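Local coordinates for transmembrane oligosaccharyl transferase (Archaeoglobus fulgidus, PDB 3WAJ), which belongs to the STT3/AglB family of oligosaccharyl transferases, large single-chain membrane proteins that pair a GT-C-type helical membrane domain with a C-terminal globular part, at residues A[23-26]-A[27-31]; A[142-145]-A[146-149]; A[279-282]-A[283-287]; A[219-222]-A[223-226]; A[90-93]-A[94-98]. All blocks are in the same frame, centred on the assembly; numbering follows the deposited sequence.

Contact 1: A[23-26]-A[27-31]; sequences ISVK and LRILN
In Lys26 a trans first torsion (chi1 -179°), followed by bends at chi2 and chi4, brings NZ forward along the chain to the side chain of Asn31. NZ donates to Asn31 OD1 at 2.6 Å, lying only slightly tilted from the amide plane, while the aliphatic CD and CE run close past the same oxygen. Behind this bond the last turn of helix 19-30 widens into a pi-type turn: Asn31 N donates five residues back to Lys26 O at 2.9 Å. Val25 O is gripped twice, by Ile29 N at 2.8 Å and by Leu30 N at 3.2 Å. Apolar packing is lighter, with Val25 CG1 set against Ile29 CB at 4.0 Å. Nearer the start of the segment, Arg28 passes its CD 3.4 Å from Ser24 OG on the way to its guanidinium, and its side chain also packs on Phe151 and Leu152 of helix 150-153. Tyr486 of helix 474-491 covers Lys26 and Leu27. Asn31 OD1 and Lys26 O, both acceptors, lie 3.0 Å apart, and the ammonium, bonded to OD1, probably eases the repulsion between them; Asp490, weakly paired with both Lys26 and Asn31, would extend this small polar network to helix 474-491.

Contact 2: A[142-145]-A[146-149]; sequences FLIA and IVPG
The Phe142 ring meets Ile146 obliquely, with CD1 of the isoleucine 4.2 Å from ring atom CE2, and the ring also packs on Ala20 and Ile23 of helix 19-30. This is the exit from helix 134-144 in the helical membrane domain, where the chain unwinds into the short connection that leads to helix 150-153. The same Ile146 CD1 lies 4.1 Å from Leu143 CD2, so this one methyl is shared between an aromatic and an aliphatic neighbour. Its position follows from a chi1 of 49°, which puts CG1 between the backbone N and the carbonyl carbon, the crowded position, and brings CG1 to 3.2 Å from Phe142 O. The backbone tightens at this point: Ile146 N donates to Leu143 O, three residues back, at 3.2 Å. The donor stands well above the carbonyl plane, away from the lone pairs, although the N-H itself points fairly straight at the oxygen (155°). Val147 N reaches the same oxygen in a weak, strongly bent bond. Beyond it the chain is extended, and Gly149 takes the N-cap position of helix 150-153, its N bonded to Gln492 OE1. The surroundings are closely packed, with Thr485 and Tyr486 of helix 474-491 against Ile146, and Ala436 of helix 429-446 against Leu143 and Ile144. On the far side of the turn from Ile146, Ile144 CD1 touches Val147 CG1 at 3.7 Å.

Contact 3: A[279-282]-A[283-287]; sequences FQLL and VLLGS
Val283 lays its CG2 methyl over one face of the Phe279 ring, a CH-pi contact one helical turn long. The methyl is 4.0 Å from the ring centroid and 20° off the normal, displaced toward the CE1-CZ side. Phe279 holds its ring there with CG anti to the backbone N (chi1 175°), and the ring makes a second, edge-to-face contact with Phe219. Among the purely aliphatic contacts, Leu281 and Leu285 run side by side in the same direction, and Leu281 CG touches Leu285 CD1 at 3.9 Å. Leu281 also packs on Tyr261 of helix 243-261.

The polar contacts are chiefly main-chain ones. Val283 N to Phe279 O, Leu284 N to Gln280 O and Leu285 N to Leu281 O form an unbroken series of i to i+4 bonds, which Gly286 N continues to Leu282 O at 2.7 Å. Ser287 adds a side-chain bond: its OG donates back to Val283 O at 2.9 Å, and Ser287 N reaches that carbonyl from the opposite face of its plane, so a buried hydroxyl is satisfied within its own helix. The Gln280 amide is turned instead to Ser277 OG, Phe275 O and Gly216 O. A leucine-rich helix whose serine hydroxyl bonds to the carbonyl four residues back is consistent with a membrane-spanning helix, as 278-303 probably is in this helical domain.

Contact 4: A[219-222]-A[223-226]; sequences FIIA and PIIL
Pro223 is wedged against the preceding turn: its CD lies 3.1 Å from Ile220 O and 3.2 Å from Phe219 O, occupying the place where a backbone N-H would otherwise sit. Ile220 brings CD1 to within 4.1 Å of Pro223 CG, the two side chains crossing at about a right angle. Ile221 reaches forward in two directions. Its CD1 meets Ile224 CD1 at 4.3 Å, and its CG1 meets Ile225 CD1 at 4.2 Å. The reach comes from CG1 standing anti to the backbone N (chi1 -172°), which aims the branch along the helix toward the following turn.

Behind these side chains the backbone sets the spacing. Ala222 N closes a 3-10 turn on Phe219 O at 2.8 Å, and the alpha pattern then takes over, with Ile225 N bonded to Ile221 O at 3.1 Å in a nearly straight line (176°) and Leu226 N bonded to Ala222 O. Farther out, Ile221 and Ile225 are held against Ile208 of helix 199-214, while Leu174 and Phe177 of helix 163-181 back Ile221 and Ile225 respectively. Phe254 of helix 243-261 covers Ala222, Ile225 and Leu226. Pro223 and Ile220, by contrast, lie on an exposed side. Proline in the first turn, where its missing N-H breaks no helical bond, is a well-known feature of helix starts; here a 3-10 turn leads into helix 221-234.

Contact 5: A[90-93]-A[94-98]; sequences GSIA and GIIFS
Ser91 O receives the N-H of Ile95 at 2.9 Å in an almost straight bond (172°). The next rung, Ile96 N to Ile92 O, has the same length, and Gly94 N to Gly90 O is more bent. The side chains of Ile92 and Ile96 lie alongside each other on the exposed side, with Ile92 CG2 3.8 Å from Ile96 CD1. That same CD1 also comes to 3.2 Å from Ile92 O. Helix 84-96 ends here in a Schellman motif: Ser98, with positive phi, is the C-prime residue, its N bonded to Ile95 O, while Ala99 N returns to Gly94 O. Phe97, the first residue to leave helical geometry, still donates its N to Ala93 O at 3.1 Å. Its ring presents an edge to that oxygen, with CD2 3.2 Å away and the oxygen near the ring plane, and it also packs on Val108 of helix 102-118. Ala93 touches Val108 and Ile112 of the same helix. Across the helix, Ser91 packs against Ile55, Thr58 and Ile59 of helix 47-60, and its OG is bonded to Val87 O.

All five contacts are single-helix turns or helix ends within the N-terminal STT3 part of the chain, in the order 1, 5, 2, 4, 3. They form two touching pairs and one contact that stands apart. Contacts 1 and 2, with centres 11 Å apart, meet where Ile23 CG2 packs on Ile146 CG2 at 3.6 Å, joining helix 19-30 to the end of helix 134-144. Contacts 3 and 4, centres 10 Å apart, join helices 278-303 and 221-234, with Ser287 OG 3.5 Å from Ala222 CB. Contact 5, on helix 84-96, has its nearest atoms about 12 Å from contact 1. Each pair thus joins helices that are not neighbours in sequence, within what is probably one helical membrane domain.

Contact 1: A[23-26]-A[27-31]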
loop_
_atom_site.group_PDB
_atom_site.type_symbol
_atom_site.label_atom_id
_atom_site.label_comp_id
_atom_site.label_asym_id
_atom_site.label_seq_id
_atom_site.Cartn_x
_atom_site.Cartn_y
_atom_site.Cartn_z
ATOM N N ILE A 23 -5.543 26.449 -8.466
ATOM C CA ILE A 23 -6.398 25.314 -8.795
ATOM C C ILE A 23 -5.821 24.042 -8.174
ATOM O O ILE A 23 -6.557 23.131 -7.771
ATOM C CB ILE A 23 -6.510 25.150 -10.330
ATOM C CG1 ILE A 23 -6.862 26.501 -10.972
ATOM C CG2 ILE A 23 -7.522 24.057 -10.704
ATOM C CD1 ILE A 23 -6.836 26.504 -12.476
ATOM N N SER A 24 -4.495 23.992 -8.091
ATOM C CA SER A 24 -3.807 22.830 -7.550
ATOM C C SER A 24 -3.929 22.799 -6.021
ATOM O O SER A 24 -4.093 21.731 -5.427
ATOM C CB SER A 24 -2.342 22.828 -7.994
ATOM O OG SER A 24 -1.746 21.564 -7.791
ATOM N N VAL A 25 -3.859 23.969 -5.389
ATOM C CA VAL A 25 -4.067 24.046 -3.950
ATOM C C VAL A 25 -5.505 23.680 -3.636
ATOM O O VAL A 25 -5.772 22.940 -2.688
ATOM C CB VAL A 25 -3.753 25.440 -3.381
ATOM C CG1 VAL A 25 -4.096 25.501 -1.888
ATOM C CG2 VAL A 25 -2.295 25.780 -3.582
ATOM N N LYS A 26 -6.426 24.204 -4.436
ATOM C CA LYS A 26 -7.851 23.938 -4.254
ATOM C C LYS A 26 -8.095 22.439 -4.320
ATOM O O LYS A 26 -8.773 21.872 -3.468
ATOM C CB LYS A 26 -8.683 24.678 -5.321
ATOM C CG LYS A 26 -10.203 24.494 -5.208
ATOM C CD LYS A 26 -10.714 23.377 -6.128
ATOM C CE LYS A 26 -12.238 23.307 -6.172
ATOM N NZ LYS A 26 -12.876 23.065 -4.865
ATOM N N LEU A 27 -7.503 21.808 -5.328
ATOM C CA LEU A 27 -7.624 20.366 -5.535
ATOM C C LEU A 27 -6.906 19.545 -4.459
ATOM O O LEU A 27 -7.440 18.557 -3.968
ATOM C CB LEU A 27 -7.114 19.984 -6.933
ATOM C CG LEU A 27 -8.154 19.588 -7.985
ATOM C CD1 LEU A 27 -9.429 20.374 -7.807
ATOM C CD2 LEU A 27 -7.606 19.769 -9.394
ATOM N N ARG A 28 -5.707 19.945 -4.061
ATOM C CA ARG A 28 -4.917 19.069 -3.186
ATOM C C ARG A 28 -4.972 19.346 -1.686
ATOM O O ARG A 28 -4.767 18.441 -0.882
ATOM C CB ARG A 28 -3.475 18.986 -3.685
ATOM C CG ARG A 28 -3.365 18.220 -4.978
ATOM C CD ARG A 28 -2.314 18.806 -5.901
ATOM N NE ARG A 28 -2.517 18.345 -7.272
ATOM C CZ ARG A 28 -1.668 17.560 -7.910
ATOM N NH1 ARG A 28 -0.563 17.190 -7.300
ATOM N NH2 ARG A 28 -1.910 17.161 -9.148
ATOM N N ILE A 29 -5.253 20.590 -1.316
ATOM C CA ILE A 29 -5.296 20.977 0.092
ATOM C C ILE A 29 -6.728 21.223 0.566
ATOM O O ILE A 29 -7.106 20.822 1.668
ATOM C CB ILE A 29 -4.418 22.220 0.344
ATOM C CG1 ILE A 29 -2.976 21.927 -0.082
ATOM C CG2 ILE A 29 -4.498 22.679 1.796
ATOM C CD1 ILE A 29 -1.948 22.854 0.519
ATOM N N LEU A 30 -7.528 21.860 -0.283
ATOM C CA LEU A 30 -8.878 22.310 0.092
ATOM C C LEU A 30 -9.965 21.249 -0.065
ATOM O O LEU A 30 -10.761 21.022 0.846
ATOM C CB LEU A 30 -9.266 23.555 -0.708
ATOM C CG LEU A 30 -9.079 24.939 -0.088
ATOM C CD1 LEU A 30 -7.856 25.027 0.814
ATOM C CD2 LEU A 30 -9.011 25.978 -1.198
ATOM N N ASN A 31 -10.014 20.617 -1.229
ATOM C CA ASN A 31 -10.992 19.559 -1.474
ATOM C C ASN A 31 -11.071 18.438 -0.414
ATOM O O ASN A 31 -12.165 18.137 0.065
ATOM C CB ASN A 31 -10.827 18.984 -2.885
ATOM C CG ASN A 31 -11.692 19.688 -3.898
ATOM O OD1 ASN A 31 -11.587 20.902 -4.080
ATOM N ND2 ASN A 31 -12.559 18.933 -4.565
#

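Contact 2: A[142-145]-A[146-149]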
loop_
_atom_site.group_PDB
_atom_site.type_symbol
_atom_site.label_atom_id
_atom_site.label_comp_id
_atom_site.label_asym_id
_atom_site.label_seq_id
_atom_site.Cartn_x
_atom_site.Cartn_y
_atom_site.Cartn_z
ATOM N N PHE A 142 -0.301 24.188 -16.371
ATOM C CA PHE A 142 -1.728 24.208 -16.060
ATOM C C PHE A 142 -2.318 22.802 -16.108
ATOM O O PHE A 142 -3.193 22.458 -15.319
ATOM C CB PHE A 142 -2.483 25.139 -17.020
ATOM C CG PHE A 142 -3.972 25.194 -16.776
ATOM C CD1 PHE A 142 -4.528 26.210 -16.013
ATOM C CD2 PHE A 142 -4.816 24.235 -17.321
ATOM C CE1 PHE A 142 -5.897 26.260 -15.787
ATOM C CE2 PHE A 142 -6.174 24.274 -17.092
ATOM C CZ PHE A 142 -6.720 25.290 -16.329
ATOM N N LEU A 143 -1.847 21.998 -17.051
ATOM C CA LEU A 143 -2.379 20.654 -17.233
ATOM C C LEU A 143 -1.962 19.698 -16.120
ATOM O O LEU A 143 -2.759 18.862 -15.685
ATOM C CB LEU A 143 -1.987 20.102 -18.603
ATOM C CG LEU A 143 -2.728 20.772 -19.760
ATOM C CD1 LEU A 143 -2.343 20.131 -21.071
ATOM C CD2 LEU A 143 -4.228 20.674 -19.536
ATOM N N ILE A 144 -0.725 19.827 -15.648
ATOM C CA ILE A 144 -0.241 18.961 -14.573
ATOM C C ILE A 144 -0.938 19.323 -13.263
ATOM O O ILE A 144 -1.100 18.481 -12.380
ATOM C CB ILE A 144 1.305 19.025 -14.424
ATOM C CG1 ILE A 144 1.834 17.828 -13.615
ATOM C CG2 ILE A 144 1.761 20.371 -13.843
ATOM C CD1 ILE A 144 1.606 16.476 -14.286
ATOM N N ALA A 145 -1.378 20.576 -13.160
ATOM C CA ALA A 145 -2.080 21.043 -11.972
ATOM C C ALA A 145 -3.479 20.430 -11.842
ATOM O O ALA A 145 -4.078 20.473 -10.772
ATOM C CB ALA A 145 -2.152 22.567 -11.953
ATOM N N ILE A 146 -3.992 19.854 -12.925
ATOM C CA ILE A 146 -5.349 19.301 -12.915
ATOM C C ILE A 146 -5.481 17.845 -13.372
ATOM O O ILE A 146 -6.572 17.298 -13.351
ATOM C CB ILE A 146 -6.329 20.163 -13.758
ATOM C CG1 ILE A 146 -5.736 20.461 -15.137
ATOM C CG2 ILE A 146 -6.633 21.461 -13.059
ATOM C CD1 ILE A 146 -6.684 20.218 -16.277
ATOM N N VAL A 147 -4.396 17.216 -13.809
ATOM C CA VAL A 147 -4.498 15.819 -14.247
ATOM C C VAL A 147 -5.037 15.016 -13.046
ATOM O O VAL A 147 -4.724 15.332 -11.893
ATOM C CB VAL A 147 -3.222 15.352 -14.995
ATOM C CG1 VAL A 147 -1.967 15.677 -14.187
ATOM C CG2 VAL A 147 -3.297 13.871 -15.326
ATOM N N PRO A 148 -5.649 13.891 -13.215
ATOM C CA PRO A 148 -6.352 13.169 -12.141
ATOM C C PRO A 148 -5.582 11.853 -12.057
ATOM O O PRO A 148 -4.402 11.799 -12.423
ATOM C CB PRO A 148 -7.797 12.877 -12.549
ATOM C CG PRO A 148 -7.716 12.812 -14.067
ATOM C CD PRO A 148 -6.714 13.901 -14.442
ATOM N N GLY A 149 -6.250 10.803 -11.581
ATOM C CA GLY A 149 -5.643 9.486 -11.485
ATOM C C GLY A 149 -4.709 9.316 -10.293
ATOM O O GLY A 149 -4.781 10.068 -9.305
#

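Contact 3: A[279-282]-A[283-287]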
loop_
_atom_site.group_PDB
_atom_site.type_symbol
_atom_site.label_atom_id
_atom_site.label_comp_id
_atom_site.label_asym_id
_atom_site.label_seq_id
_atom_site.Cartn_x
_atom_site.Cartn_y
_atom_site.Cartn_z
ATOM N N PHE A 279 24.822 -1.047 -5.331
ATOM C CA PHE A 279 24.415 -1.260 -6.719
ATOM C C PHE A 279 24.094 0.069 -7.414
ATOM O O PHE A 279 24.565 0.346 -8.524
ATOM C CB PHE A 279 23.188 -2.172 -6.803
ATOM C CG PHE A 279 22.665 -2.331 -8.206
ATOM C CD1 PHE A 279 21.472 -1.742 -8.587
ATOM C CD2 PHE A 279 23.396 -3.044 -9.160
ATOM C CE1 PHE A 279 20.990 -1.874 -9.893
ATOM C CE2 PHE A 279 22.923 -3.177 -10.466
ATOM C CZ PHE A 279 21.724 -2.590 -10.834
ATOM N N GLN A 280 23.282 0.884 -6.753
ATOM C CA GLN A 280 22.856 2.152 -7.324
ATOM C C GLN A 280 24.056 3.078 -7.572
ATOM O O GLN A 280 24.128 3.730 -8.620
ATOM C CB GLN A 280 21.757 2.808 -6.463
ATOM C CG GLN A 280 20.416 2.056 -6.464
ATOM C CD GLN A 280 20.251 1.052 -5.309
ATOM O OE1 GLN A 280 21.227 0.482 -4.792
ATOM N NE2 GLN A 280 18.998 0.826 -4.912
ATOM N N LEU A 281 24.998 3.099 -6.619
ATOM C CA LEU A 281 26.266 3.829 -6.740
ATOM C C LEU A 281 27.068 3.375 -7.967
ATOM O O LEU A 281 27.626 4.194 -8.699
ATOM C CB LEU A 281 27.113 3.635 -5.474
ATOM C CG LEU A 281 28.494 4.310 -5.402
ATOM C CD1 LEU A 281 28.382 5.835 -5.442
ATOM C CD2 LEU A 281 29.284 3.884 -4.163
ATOM N N LEU A 282 27.127 2.062 -8.178
ATOM C CA LEU A 282 27.784 1.502 -9.349
ATOM C C LEU A 282 27.106 2.017 -10.608
ATOM O O LEU A 282 27.782 2.386 -11.573
ATOM C CB LEU A 282 27.734 -0.025 -9.314
ATOM C CG LEU A 282 28.980 -0.784 -8.856
ATOM C CD1 LEU A 282 29.733 -0.050 -7.758
ATOM C CD2 LEU A 282 28.582 -2.179 -8.387
ATOM N N VAL A 283 25.775 2.051 -10.603
ATOM C CA VAL A 283 25.047 2.514 -11.781
ATOM C C VAL A 283 25.417 3.951 -12.115
ATOM O O VAL A 283 25.712 4.273 -13.258
ATOM C CB VAL A 283 23.513 2.384 -11.636
ATOM C CG1 VAL A 283 22.825 2.964 -12.866
ATOM C CG2 VAL A 283 23.125 0.934 -11.473
ATOM N N LEU A 284 25.432 4.808 -11.105
ATOM C CA LEU A 284 25.718 6.217 -11.333
ATOM C C LEU A 284 27.196 6.472 -11.695
ATOM O O LEU A 284 27.485 7.307 -12.553
ATOM C CB LEU A 284 25.228 7.067 -10.153
ATOM C CG LEU A 284 23.736 6.849 -9.843
ATOM C CD1 LEU A 284 23.311 7.573 -8.575
ATOM C CD2 LEU A 284 22.853 7.286 -11.015
ATOM N N LEU A 285 28.122 5.745 -11.065
ATOM C CA LEU A 285 29.545 5.861 -11.411
ATOM C C LEU A 285 29.816 5.275 -12.791
ATOM O O LEU A 285 30.534 5.867 -13.593
ATOM C CB LEU A 285 30.438 5.164 -10.383
ATOM C CG LEU A 285 30.678 5.836 -9.037
ATOM C CD1 LEU A 285 31.281 4.822 -8.053
ATOM C CD2 LEU A 285 31.579 7.057 -9.179
ATOM N N GLY A 286 29.246 4.107 -13.064
ATOM C CA GLY A 286 29.404 3.484 -14.364
ATOM C C GLY A 286 28.902 4.406 -15.459
ATOM O O GLY A 286 29.578 4.596 -16.472
ATOM N N SER A 287 27.725 4.990 -15.243
ATOM C CA SER A 287 27.133 5.915 -16.210
ATOM C C SER A 287 28.071 7.079 -16.503
ATOM O O SER A 287 28.135 7.573 -17.628
ATOM C CB SER A 287 25.787 6.443 -15.698
ATOM O OG SER A 287 24.817 5.419 -15.713
#

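Contact 4: A[219-222]-A[223-226]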
loop_
_atom_site.group_PDB
_atom_site.type_symbol
_atom_site.label_atom_id
_atom_site.label_comp_id
_atom_site.label_asym_id
_atom_site.label_seq_id
_atom_site.Cartn_x
_atom_site.Cartn_y
_atom_site.Cartn_z
ATOM N N PHE A 219 17.633 4.797 -9.935
ATOM C CA PHE A 219 18.834 4.701 -10.770
ATOM C C PHE A 219 18.429 4.503 -12.234
ATOM O O PHE A 219 19.204 4.767 -13.138
ATOM C CB PHE A 219 19.712 3.531 -10.308
ATOM C CG PHE A 219 19.049 2.191 -10.477
ATOM C CD1 PHE A 219 19.142 1.501 -11.687
ATOM C CD2 PHE A 219 18.299 1.642 -9.451
ATOM C CE1 PHE A 219 18.501 0.285 -11.868
ATOM C CE2 PHE A 219 17.665 0.420 -9.615
ATOM C CZ PHE A 219 17.767 -0.260 -10.830
ATOM N N ILE A 220 17.208 4.018 -12.445
ATOM C CA ILE A 220 16.661 3.772 -13.777
ATOM C C ILE A 220 16.694 5.007 -14.686
ATOM O O ILE A 220 16.704 4.872 -15.903
ATOM C CB ILE A 220 15.208 3.210 -13.680
ATOM C CG1 ILE A 220 14.860 2.376 -14.910
ATOM C CG2 ILE A 220 14.192 4.340 -13.519
ATOM C CD1 ILE A 220 15.840 1.294 -15.201
ATOM N N ILE A 221 16.717 6.207 -14.108
ATOM C CA ILE A 221 16.838 7.423 -14.913
ATOM C C ILE A 221 18.201 7.453 -15.623
ATOM O O ILE A 221 18.361 8.096 -16.662
ATOM C CB ILE A 221 16.639 8.701 -14.052
ATOM C CG1 ILE A 221 16.581 9.952 -14.925
ATOM C CG2 ILE A 221 17.766 8.866 -13.063
ATOM C CD1 ILE A 221 15.415 9.974 -15.866
ATOM N N ALA A 222 19.185 6.743 -15.073
ATOM C CA ALA A 222 20.520 6.728 -15.684
ATOM C C ALA A 222 20.570 6.055 -17.077
ATOM O O ALA A 222 21.079 6.662 -18.023
ATOM C CB ALA A 222 21.588 6.164 -14.724
ATOM N N PRO A 223 20.054 4.808 -17.208
ATOM C CA PRO A 223 19.949 4.196 -18.541
ATOM C C PRO A 223 19.164 5.069 -19.517
ATOM O O PRO A 223 19.519 5.145 -20.695
ATOM C CB PRO A 223 19.155 2.914 -18.281
ATOM C CG PRO A 223 19.400 2.587 -16.853
ATOM C CD PRO A 223 19.634 3.879 -16.138
ATOM N N ILE A 224 18.111 5.723 -19.030
ATOM C CA ILE A 224 17.287 6.588 -19.879
ATOM C C ILE A 224 18.105 7.704 -20.531
ATOM O O ILE A 224 18.113 7.842 -21.749
ATOM C CB ILE A 224 16.088 7.173 -19.098
ATOM C CG1 ILE A 224 15.075 6.068 -18.764
ATOM C CG2 ILE A 224 15.408 8.287 -19.884
ATOM C CD1 ILE A 224 13.923 6.541 -17.895
ATOM N N ILE A 225 18.793 8.495 -19.715
ATOM C CA ILE A 225 19.678 9.543 -20.214
ATOM C C ILE A 225 20.783 8.997 -21.122
ATOM O O ILE A 225 21.159 9.636 -22.103
ATOM C CB ILE A 225 20.300 10.341 -19.053
ATOM C CG1 ILE A 225 19.197 11.000 -18.232
ATOM C CG2 ILE A 225 21.278 11.397 -19.577
ATOM C CD1 ILE A 225 19.703 11.778 -17.033
ATOM N N LEU A 226 21.307 7.818 -20.801
ATOM C CA LEU A 226 22.347 7.222 -21.635
ATOM C C LEU A 226 21.789 6.860 -23.003
ATOM O O LEU A 226 22.498 6.943 -24.000
ATOM C CB LEU A 226 22.977 6.010 -20.962
ATOM C CG LEU A 226 23.920 6.331 -19.810
ATOM C CD1 LEU A 226 24.335 5.036 -19.129
ATOM C CD2 LEU A 226 25.145 7.101 -20.303
#

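Contact 5: A[90-93]-A[94-98]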
loop_
_atom_site.group_PDB
_atom_site.type_symbol
_atom_site.label_atom_id
_atom_site.label_comp_id
_atom_site.label_asym_id
_atom_site.label_seq_id
_atom_site.Cartn_x
_atom_site.Cartn_y
_atom_site.Cartn_z
ATOM N N GLY A 90 10.622 15.436 5.804
ATOM C CA GLY A 90 9.631 15.420 6.875
ATOM C C GLY A 90 10.177 15.664 8.281
ATOM O O GLY A 90 9.519 16.303 9.121
ATOM N N SER A 91 11.366 15.135 8.557
ATOM C CA SER A 91 12.056 15.456 9.801
ATOM C C SER A 91 12.358 16.956 9.870
ATOM O O SER A 91 12.114 17.602 10.899
ATOM C CB SER A 91 13.348 14.658 9.915
ATOM O OG SER A 91 13.087 13.272 9.862
ATOM N N ILE A 92 12.880 17.509 8.773
ATOM C CA ILE A 92 13.252 18.920 8.756
ATOM C C ILE A 92 12.016 19.792 8.945
ATOM O O ILE A 92 12.020 20.721 9.760
ATOM C CB ILE A 92 14.006 19.311 7.470
ATOM C CG1 ILE A 92 15.380 18.662 7.447
ATOM C CG2 ILE A 92 14.203 20.789 7.407
ATOM C CD1 ILE A 92 16.138 18.935 6.165
ATOM N N ALA A 93 10.953 19.472 8.209
ATOM C CA ALA A 93 9.678 20.165 8.375
ATOM C C ALA A 93 9.236 20.131 9.832
ATOM O O ALA A 93 8.772 21.138 10.381
ATOM C CB ALA A 93 8.629 19.553 7.488
ATOM N N GLY A 94 9.387 18.968 10.459
ATOM C CA GLY A 94 8.908 18.774 11.819
ATOM C C GLY A 94 9.653 19.619 12.829
ATOM O O GLY A 94 9.049 20.293 13.663
ATOM N N ILE A 95 10.977 19.577 12.747
ATOM C CA ILE A 95 11.840 20.374 13.610
ATOM C C ILE A 95 11.580 21.872 13.409
ATOM O O ILE A 95 11.479 22.620 14.381
ATOM C CB ILE A 95 13.318 19.998 13.362
ATOM C CG1 ILE A 95 13.549 18.536 13.758
ATOM C CG2 ILE A 95 14.265 20.888 14.135
ATOM C CD1 ILE A 95 14.875 17.993 13.310
ATOM N N ILE A 96 11.441 22.291 12.152
ATOM C CA ILE A 96 11.132 23.686 11.810
ATOM C C ILE A 96 9.853 24.203 12.479
ATOM O O ILE A 96 9.827 25.327 13.000
ATOM C CB ILE A 96 11.014 23.893 10.275
ATOM C CG1 ILE A 96 12.343 24.337 9.666
ATOM C CG2 ILE A 96 9.987 24.964 9.948
ATOM C CD1 ILE A 96 13.536 23.485 10.036
ATOM N N PHE A 97 8.791 23.399 12.455
ATOM C CA PHE A 97 7.515 23.845 13.004
ATOM C C PHE A 97 7.337 23.271 14.394
ATOM O O PHE A 97 6.214 23.229 14.914
ATOM C CB PHE A 97 6.342 23.434 12.109
ATOM C CG PHE A 97 6.311 24.135 10.775
ATOM C CD1 PHE A 97 5.839 25.439 10.668
ATOM C CD2 PHE A 97 6.739 23.486 9.624
ATOM C CE1 PHE A 97 5.808 26.092 9.428
ATOM C CE2 PHE A 97 6.707 24.129 8.376
ATOM C CZ PHE A 97 6.242 25.437 8.282
ATOM N N SER A 98 8.457 22.835 14.981
ATOM C CA SER A 98 8.493 22.220 16.318
ATOM C C SER A 98 7.304 21.292 16.577
ATOM O O SER A 98 6.694 21.312 17.646
ATOM C CB SER A 98 8.597 23.281 17.414
ATOM O OG SER A 98 9.876 23.889 17.418
#